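Pyruvate kinase (PDB 4DRS) probably catalyses the final step of glycolysis, moving the phosphoryl group of phosphoenolpyruvate to ADP to give pyruvate and ATP. Local coordinates at residues 111-116 and 235-240; 265-270 and 286-291; 322-327 and 355-360. One frame throughout, in Å; residues are numbered along the deposited sequence.

Contact 1: residues 111-116 and 235-240; sequences KGPEIR and LSFVQN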
loop_
_atom_site.group_PDB
_atom_site.type_symbol
_atom_site.label_atom_id
_atom_site.label_comp_id
_atom_site.label_asym_id
_atom_site.label_seq_id
_atom_site.Cartn_x
_atom_site.Cartn_y
_atom_site.Cartn_z
ATOM N N LYS A 111 -15.019 -3.566 45.018
ATOM C CA LYS A 111 -15.014 -4.954 45.463
ATOM C C LYS A 111 -15.827 -5.832 44.500
ATOM O O LYS A 111 -15.371 -6.897 44.095
ATOM C CB LYS A 111 -15.572 -5.046 46.887
ATOM C CG LYS A 111 -15.514 -6.434 47.499
ATOM C CD LYS A 111 -16.021 -6.427 48.931
ATOM C CE LYS A 111 -15.957 -7.819 49.542
ATOM N NZ LYS A 111 -16.127 -7.770 51.022
ATOM N N GLY A 112 -17.021 -5.375 44.135
ATOM C CA GLY A 112 -17.868 -6.100 43.200
ATOM C C GLY A 112 -18.429 -7.408 43.742
ATOM O O GLY A 112 -18.328 -7.689 44.941
ATOM N N PRO A 113 -19.026 -8.225 42.855
ATOM C CA PRO A 113 -19.703 -9.452 43.271
ATOM C C PRO A 113 -18.734 -10.609 43.514
ATOM O O PRO A 113 -18.767 -11.606 42.790
ATOM C CB PRO A 113 -20.620 -9.755 42.084
ATOM C CG PRO A 113 -19.907 -9.188 40.906
ATOM C CD PRO A 113 -19.111 -8.009 41.398
ATOM N N GLU A 114 -17.887 -10.480 44.531
ATOM C CA GLU A 114 -16.934 -11.531 44.873
ATOM C C GLU A 114 -17.378 -12.349 46.082
ATOM O O GLU A 114 -18.132 -11.870 46.927
ATOM C CB GLU A 114 -15.527 -10.953 45.088
ATOM C CG GLU A 114 -15.400 -9.956 46.231
ATOM C CD GLU A 114 -13.961 -9.538 46.502
ATOM O OE1 GLU A 114 -13.210 -9.243 45.545
ATOM O OE2 GLU A 114 -13.578 -9.493 47.688
ATOM N N ILE A 115 -16.913 -13.593 46.140
ATOM C CA ILE A 115 -17.154 -14.471 47.280
ATOM C C ILE A 115 -15.830 -14.707 47.999
ATOM O O ILE A 115 -14.841 -15.112 47.380
ATOM C CB ILE A 115 -17.759 -15.830 46.850
ATOM C CG1 ILE A 115 -18.991 -15.623 45.962
ATOM C CG2 ILE A 115 -18.115 -16.667 48.074
ATOM C CD1 ILE A 115 -19.328 -16.814 45.086
ATOM N N ARG A 116 -15.811 -14.444 49.301
ATOM C CA ARG A 116 -14.607 -14.669 50.094
ATOM C C ARG A 116 -14.864 -15.577 51.294
ATOM O O ARG A 116 -16.003 -15.705 51.757
ATOM C CB ARG A 116 -13.977 -13.337 50.531
ATOM C CG ARG A 116 -13.321 -12.566 49.393
ATOM C CD ARG A 116 -12.255 -11.602 49.892
ATOM N NE ARG A 116 -11.636 -10.842 48.802
ATOM C CZ ARG A 116 -10.615 -11.267 48.057
ATOM N NH1 ARG A 116 -10.072 -12.459 48.265
ATOM N NH2 ARG A 116 -10.134 -10.492 47.095
ATOM N N LEU A 235 -14.776 -0.447 37.703
ATOM C CA LEU A 235 -15.964 -1.215 38.035
ATOM C C LEU A 235 -15.704 -2.705 37.791
ATOM O O LEU A 235 -15.550 -3.137 36.641
ATOM C CB LEU A 235 -17.133 -0.704 37.191
ATOM C CG LEU A 235 -18.541 -0.630 37.767
ATOM C CD1 LEU A 235 -18.583 0.223 39.027
ATOM C CD2 LEU A 235 -19.488 -0.077 36.706
ATOM N N SER A 236 -15.627 -3.478 38.872
ATOM C CA SER A 236 -15.310 -4.911 38.780
ATOM C C SER A 236 -16.446 -5.756 38.204
ATOM O O SER A 236 -17.617 -5.530 38.515
ATOM C CB SER A 236 -14.895 -5.473 40.146
ATOM O OG SER A 236 -13.687 -4.894 40.594
ATOM N N PHE A 237 -16.077 -6.733 37.377
ATOM C CA PHE A 237 -17.008 -7.723 36.801
ATOM C C PHE A 237 -18.211 -7.142 36.052
ATOM O O PHE A 237 -19.328 -7.629 36.205
ATOM C CB PHE A 237 -17.499 -8.716 37.875
ATOM C CG PHE A 237 -16.470 -9.736 38.279
ATOM C CD1 PHE A 237 -16.389 -10.965 37.621
ATOM C CD2 PHE A 237 -15.585 -9.476 39.323
ATOM C CE1 PHE A 237 -15.441 -11.907 37.989
ATOM C CE2 PHE A 237 -14.637 -10.413 39.697
ATOM C CZ PHE A 237 -14.560 -11.630 39.026
ATOM N N VAL A 238 -17.986 -6.109 35.247
ATOM C CA VAL A 238 -19.040 -5.570 34.384
ATOM C C VAL A 238 -19.409 -6.627 33.347
ATOM O O VAL A 238 -18.530 -7.298 32.804
ATOM C CB VAL A 238 -18.604 -4.255 33.707
ATOM C CG1 VAL A 238 -19.645 -3.774 32.705
ATOM C CG2 VAL A 238 -18.363 -3.187 34.763
ATOM N N GLN A 239 -20.705 -6.781 33.089
ATOM C CA GLN A 239 -21.195 -7.851 32.217
ATOM C C GLN A 239 -22.066 -7.367 31.059
ATOM O O GLN A 239 -22.263 -8.096 30.085
ATOM C CB GLN A 239 -21.934 -8.900 33.041
ATOM C CG GLN A 239 -21.025 -9.642 34.009
ATOM C CD GLN A 239 -21.746 -10.683 34.849
ATOM O OE1 GLN A 239 -21.113 -11.591 35.393
ATOM N NE2 GLN A 239 -23.068 -10.560 34.963
ATOM N N ASN A 240 -22.583 -6.144 31.172
ATOM C CA ASN A 240 -23.366 -5.513 30.107
ATOM C C ASN A 240 -23.453 -4.007 30.310
ATOM O O ASN A 240 -23.108 -3.504 31.379
ATOM C CB ASN A 240 -24.767 -6.124 30.022
ATOM C CG ASN A 240 -25.377 -6.367 31.386
ATOM O OD1 ASN A 240 -25.614 -5.430 32.150
ATOM N ND2 ASN A 240 -25.620 -7.631 31.707
#

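Contact 2: residues 265-270 and 286-291; sequences IKIISK and ESDGIM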
loop_
_atom_site.group_PDB
_atom_site.type_symbol
_atom_site.label_atom_id
_atom_site.label_comp_id
_atom_site.label_asym_id
_atom_site.label_seq_id
_atom_site.Cartn_x
_atom_site.Cartn_y
_atom_site.Cartn_z
ATOM N N ILE A 265 -16.020 12.239 37.062
ATOM C CA ILE A 265 -15.292 11.008 37.370
ATOM C C ILE A 265 -15.519 9.958 36.276
ATOM O O ILE A 265 -16.635 9.784 35.794
ATOM C CB ILE A 265 -15.667 10.454 38.777
ATOM C CG1 ILE A 265 -14.678 9.367 39.213
ATOM C CG2 ILE A 265 -17.117 9.958 38.815
ATOM C CD1 ILE A 265 -14.759 8.989 40.677
ATOM N N LYS A 266 -14.450 9.262 35.897
ATOM C CA LYS A 266 -14.489 8.357 34.750
ATOM C C LYS A 266 -14.725 6.900 35.122
ATOM O O LYS A 266 -14.126 6.376 36.060
ATOM C CB LYS A 266 -13.230 8.525 33.892
ATOM C CG LYS A 266 -13.294 9.767 33.022
ATOM C CD LYS A 266 -11.920 10.345 32.739
ATOM C CE LYS A 266 -12.037 11.833 32.427
ATOM N NZ LYS A 266 -12.555 12.619 33.591
ATOM N N ILE A 267 -15.627 6.267 34.381
ATOM C CA ILE A 267 -15.984 4.873 34.597
ATOM C C ILE A 267 -15.123 3.983 33.715
ATOM O O ILE A 267 -15.150 4.087 32.485
ATOM C CB ILE A 267 -17.477 4.613 34.296
ATOM C CG1 ILE A 267 -18.357 5.467 35.215
ATOM C CG2 ILE A 267 -17.806 3.129 34.443
ATOM C CD1 ILE A 267 -19.820 5.495 34.814
ATOM N N ILE A 268 -14.357 3.117 34.360
ATOM C CA ILE A 268 -13.510 2.167 33.664
ATOM C C ILE A 268 -14.045 0.772 33.957
ATOM O O ILE A 268 -13.988 0.304 35.091
ATOM C CB ILE A 268 -12.033 2.327 34.091
ATOM C CG1 ILE A 268 -11.564 3.751 33.768
ATOM C CG2 ILE A 268 -11.148 1.287 33.407
ATOM C CD1 ILE A 268 -10.232 4.113 34.374
ATOM N N SER A 269 -14.609 0.131 32.941
ATOM C CA SER A 269 -15.221 -1.177 33.128
ATOM C C SER A 269 -14.187 -2.284 32.995
ATOM O O SER A 269 -13.397 -2.299 32.049
ATOM C CB SER A 269 -16.363 -1.384 32.145
ATOM O OG SER A 269 -17.416 -0.475 32.411
ATOM N N LYS A 270 -14.197 -3.192 33.966
ATOM C CA LYS A 270 -13.282 -4.323 33.993
ATOM C C LYS A 270 -13.945 -5.544 33.383
ATOM O O LYS A 270 -14.970 -6.027 33.878
ATOM C CB LYS A 270 -12.847 -4.628 35.427
ATOM C CG LYS A 270 -11.991 -3.536 36.059
ATOM C CD LYS A 270 -11.902 -3.680 37.568
ATOM C CE LYS A 270 -11.188 -4.959 37.974
ATOM N NZ LYS A 270 -11.223 -5.123 39.449
ATOM N N GLU A 286 -20.420 2.170 26.221
ATOM C CA GLU A 286 -21.003 2.893 27.357
ATOM C C GLU A 286 -19.955 3.525 28.279
ATOM O O GLU A 286 -20.219 4.545 28.910
ATOM C CB GLU A 286 -21.902 1.966 28.187
ATOM C CG GLU A 286 -23.010 1.270 27.412
ATOM C CD GLU A 286 -24.301 2.058 27.363
ATOM O OE1 GLU A 286 -24.308 3.190 26.823
ATOM O OE2 GLU A 286 -25.320 1.534 27.860
ATOM N N SER A 287 -18.776 2.913 28.358
ATOM C CA SER A 287 -17.776 3.280 29.363
ATOM C C SER A 287 -16.843 4.407 28.916
ATOM O O SER A 287 -16.822 4.768 27.747
ATOM C CB SER A 287 -16.964 2.046 29.765
ATOM O OG SER A 287 -17.813 0.985 30.172
ATOM N N ASP A 288 -16.088 4.970 29.860
ATOM C CA ASP A 288 -15.057 5.959 29.544
ATOM C C ASP A 288 -13.734 5.263 29.251
ATOM O O ASP A 288 -12.817 5.871 28.713
ATOM C CB ASP A 288 -14.868 6.949 30.696
ATOM C CG ASP A 288 -16.136 7.726 31.019
ATOM O OD1 ASP A 288 -16.819 8.170 30.074
ATOM O OD2 ASP A 288 -16.446 7.905 32.218
ATOM N N GLY A 289 -13.648 3.988 29.617
ATOM C CA GLY A 289 -12.452 3.192 29.407
ATOM C C GLY A 289 -12.673 1.731 29.752
ATOM O O GLY A 289 -13.683 1.373 30.370
ATOM N N ILE A 290 -11.724 0.892 29.345
ATOM C CA ILE A 290 -11.758 -0.547 29.613
ATOM C C ILE A 290 -10.507 -1.011 30.371
ATOM O O ILE A 290 -9.398 -0.546 30.108
ATOM C CB ILE A 290 -11.910 -1.358 28.295
ATOM C CG1 ILE A 290 -13.314 -1.171 27.687
ATOM C CG2 ILE A 290 -11.572 -2.838 28.485
ATOM C CD1 ILE A 290 -14.465 -1.640 28.555
ATOM N N MET A 291 -10.705 -1.912 31.325
ATOM C CA MET A 291 -9.604 -2.646 31.934
ATOM C C MET A 291 -9.753 -4.138 31.637
ATOM O O MET A 291 -10.816 -4.722 31.855
ATOM C CB MET A 291 -9.555 -2.406 33.442
ATOM C CG MET A 291 -8.363 -3.046 34.146
ATOM S SD MET A 291 -8.383 -2.856 35.949
ATOM C CE MET A 291 -8.306 -1.071 36.134
#

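Contact 3: residues 322-327 and 355-360; sequences KPVVTA and GSDCVM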
loop_
_atom_site.group_PDB
_atom_site.type_symbol
_atom_site.label_atom_id
_atom_site.label_comp_id
_atom_site.label_asym_id
_atom_site.label_seq_id
_atom_site.Cartn_x
_atom_site.Cartn_y
_atom_site.Cartn_z
ATOM N N LYS A 322 -11.108 4.765 23.058
ATOM C CA LYS A 322 -11.319 4.630 24.499
ATOM C C LYS A 322 -10.043 4.086 25.136
ATOM O O LYS A 322 -9.489 3.102 24.649
ATOM C CB LYS A 322 -12.488 3.682 24.805
ATOM C CG LYS A 322 -13.862 4.152 24.345
ATOM C CD LYS A 322 -14.453 5.196 25.280
ATOM C CE LYS A 322 -15.773 5.732 24.749
ATOM N NZ LYS A 322 -16.869 4.731 24.884
ATOM N N PRO A 323 -9.571 4.720 26.226
ATOM C CA PRO A 323 -8.352 4.232 26.894
ATOM C C PRO A 323 -8.532 2.794 27.377
ATOM O O PRO A 323 -9.604 2.442 27.869
ATOM C CB PRO A 323 -8.195 5.166 28.097
ATOM C CG PRO A 323 -9.095 6.332 27.829
ATOM C CD PRO A 323 -10.194 5.846 26.941
ATOM N N VAL A 324 -7.498 1.972 27.207
ATOM C CA VAL A 324 -7.533 0.580 27.656
ATOM C C VAL A 324 -6.361 0.258 28.579
ATOM O O VAL A 324 -5.210 0.601 28.294
ATOM C CB VAL A 324 -7.612 -0.427 26.479
ATOM C CG1 VAL A 324 -6.377 -0.340 25.590
ATOM C CG2 VAL A 324 -7.821 -1.850 26.989
ATOM N N VAL A 325 -6.682 -0.403 29.687
ATOM C CA VAL A 325 -5.711 -0.753 30.711
ATOM C C VAL A 325 -5.466 -2.260 30.702
ATOM O O VAL A 325 -6.403 -3.048 30.850
ATOM C CB VAL A 325 -6.201 -0.321 32.112
ATOM C CG1 VAL A 325 -5.159 -0.649 33.180
ATOM C CG2 VAL A 325 -6.554 1.160 32.133
ATOM N N THR A 326 -4.207 -2.648 30.513
ATOM C CA THR A 326 -3.781 -4.044 30.653
ATOM C C THR A 326 -3.276 -4.295 32.077
ATOM O O THR A 326 -2.390 -3.600 32.562
ATOM C CB THR A 326 -2.695 -4.396 29.623
ATOM O OG1 THR A 326 -3.274 -4.386 28.317
ATOM C CG2 THR A 326 -2.101 -5.785 29.892
ATOM N N ALA A 327 -3.841 -5.300 32.733
ATOM C CA ALA A 327 -3.598 -5.534 34.152
ATOM C C ALA A 327 -3.836 -6.984 34.528
ATOM O O ALA A 327 -4.885 -7.314 35.082
ATOM C CB ALA A 327 -4.508 -4.641 34.981
ATOM N N GLY A 355 -1.275 -2.019 21.738
ATOM C CA GLY A 355 -1.941 -0.721 21.697
ATOM C C GLY A 355 -2.493 -0.253 23.032
ATOM O O GLY A 355 -3.302 0.676 23.088
ATOM N N SER A 356 -2.048 -0.889 24.109
ATOM C CA SER A 356 -2.501 -0.550 25.456
ATOM C C SER A 356 -2.123 0.876 25.886
ATOM O O SER A 356 -0.995 1.323 25.670
ATOM C CB SER A 356 -1.946 -1.564 26.451
ATOM O OG SER A 356 -2.674 -1.528 27.655
ATOM N N ASP A 357 -3.075 1.579 26.491
ATOM C CA ASP A 357 -2.845 2.936 26.998
ATOM C C ASP A 357 -2.105 2.950 28.335
ATOM O O ASP A 357 -1.225 3.785 28.546
ATOM C CB ASP A 357 -4.165 3.712 27.121
ATOM C CG ASP A 357 -4.650 4.254 25.789
ATOM O OD1 ASP A 357 -5.211 3.473 24.990
ATOM O OD2 ASP A 357 -4.470 5.466 25.538
ATOM N N CYS A 358 -2.487 2.043 29.236
ATOM C CA CYS A 358 -1.846 1.920 30.543
ATOM C C CYS A 358 -1.536 0.481 30.857
ATOM O O CYS A 358 -2.205 -0.432 30.375
ATOM C CB CYS A 358 -2.734 2.434 31.679
ATOM S SG CYS A 358 -3.687 3.906 31.313
ATOM N N VAL A 359 -0.528 0.301 31.696
ATOM C CA VAL A 359 -0.245 -0.987 32.305
ATOM C C VAL A 359 -0.415 -0.833 33.811
ATOM O O VAL A 359 -0.169 0.243 34.366
ATOM C CB VAL A 359 1.163 -1.511 31.940
ATOM C CG1 VAL A 359 1.211 -1.869 30.463
ATOM C CG2 VAL A 359 2.242 -0.485 32.270
ATOM N N MET A 360 -0.856 -1.899 34.463
ATOM C CA MET A 360 -1.134 -1.856 35.885
ATOM C C MET A 360 -0.361 -2.915 36.659
ATOM O O MET A 360 -0.333 -4.079 36.266
ATOM C CB MET A 360 -2.633 -2.022 36.128
ATOM C CG MET A 360 -3.058 -1.791 37.569
ATOM S SD MET A 360 -4.802 -2.145 37.803
ATOM C CE MET A 360 -4.722 -3.796 38.490
HETATM O O HOH W 1 -7.235 2.627 23.275
#

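Contact 1: residues 111-116 and 235-240
Pro113 and Phe237 meet where two loops at the C-terminal ends of TIM-barrel strands pass each other: 111-116 follows strand 105-109 and leads toward the small beta domain inserted in pyruvate kinases, and 235-240 joins strand 232-235 to helix 241-252. Close packing is confined to the stem of Phe237. Its CB lies 3.9 Å from Pro113 CG, and the proline ring crosses the phenylalanine side chain at a slant. Beside this pair the backbones draw together, with the CA atoms of Gly112 and Ser236 5.2 Å apart and the CB of Ser236 4.2 Å from Lys111 O. Ser236 is buried, and its OG bonds to Thr110 O, just ahead of Lys111. Away from this small patch the contact opens out. Pro113 and Phe237 themselves remain partly exposed, while Ile115 and Arg116 have already left the other loop behind; Arg116, which binds ADP in a structure of this protein though none is bound here, forms a salt bridge with Glu114 of its own loop. The divergence begins at Pro113, the centre of an inverse gamma turn that is closed by Glu114 N bonding back to Gly112 O at 2.9 Å.

Contact 2: residues 265-270 and 286-291
Strands 266-271 and 289-293, the fifth and sixth of the TIM barrel, pair here in parallel in a buried contact. Main-chain bonds hold the centre: Ser269 N reaches Gly289 O, and Met291 N gives a nearly straight bond to Ser269 O at 2.8 Å (174°). At the N-terminal end Asp288 takes over, gripping both backbone polar atoms of Ile267. Its OD2 receives Ile267 N at 2.8 Å, on the anti side of the carboxylate and 19° out of plane, while its own N bonds to Ile267 O at 2.9 Å. Asp288 CG stands beside the backbone N and anti to the carbonyl carbon (chi1 -60°), which turns the carboxylate back to the neighbouring strand; its OD1 continues to a salt bridge with Arg248.

Ser269 OG donates to Ser287 OG at 2.7 Å, and the Ser287 hydroxyl is also bonded to Ile283 O, so a short polar relay ties the strand to the last turn of helix 280-286. Over the same face Ile290 CD1 approaches Ser269 O at 3.7 Å. On the other face Lys270 and Met291 run side by side in the same direction, Lys270 CG 3.7 Å from Met291 SD, and Ile268 CG2 packs on Met291 CB at 4.0 Å. The lysine chain then leads away, and its NZ forms a salt bridge with Asp109 and a hydrogen bond with Ser236 OG.

Ile268 and Met291 pack against Met107 of strand 105-109, inside the barrel, whereas Ser269 and Ile290 face the surrounding helices: Val244 of helix 241-252 touches Ser269, and Phe280 and Ile283 of helix 280-286 touch Ile290.

Contact 3: residues 322-327 and 355-360
Thr326 and Ser356 turn their hydroxyls to each other across the parallel pair formed by strands 324-327 and 358-361, the seventh and eighth of the barrel. Thr326 OG1 donates to Ser356 OG at 3.0 Å, and Ser356 OG in turn donates to Cys358 O, also at 3.0 Å. That second bond comes from above the carbonyl plane, 39° out of it. Thr326 N reaches the same Cys358 O from the opposite face, so two donors clamp this buried oxygen. Ser356 can reach it because its OG is swung opposite the backbone N (chi1 -162°). Val324 O is doubly held as well, by Asp357 N in the carbonyl plane and by Cys358 N.

On the other face Val325 straddles two residues, with CG2 4.1 Å from Cys358 CB and CG1 4.1 Å from Met360 CB. Ala327 presses on the base of Met360, CB to CB 3.4 Å, and a bend at chi3 (99°) folds the methionine methyl back over the alanine, CE 3.6 Å from Ala327 CB. At the N-terminal end a water links Lys322 O (2.7 Å) with Asp357 OD1 (2.8 Å); this carboxylate oxygen also forms a salt bridge with Arg445, and Asp357 OD2 accepts from Arg467 N.

The pair belongs to a beta-alpha-beta crossover through helix 342-354, which ends in a Schellman motif at Gly355. Val325 and Met360 face Ile49 of strand 47-51, the first strand, against which the eighth closes the barrel. Outside, Thr326 packs on Gln310 and Ile314 of helix 306-320, and Val359 on Met378 and Cys382 of helix 371-386.

All three contacts belong to the TIM barrel. Contacts 1 and 2, with centres 14 Å apart, join where Leu235 N meets Ile268 O at 2.8 Å and where Ser236 OG lies 2.7 Å from Lys270 NZ. Contacts 2 and 3, whose centres are 11 Å apart, meet between adjacent strands through Ile290 O and Val325 N, also 2.8 Å. Contacts 1 and 3 do not touch. All three nevertheless reach toward Arg74, an ADP-binding residue without ADP here: its side chain lies about 6 Å from that of Ser236, about 4 Å from that of Lys270 and about 3 Å from that of Met360. A glycerol, probably from the crystallisation liquor, lies within about 3 to 5 Å of these three side chains and may mark the pocket.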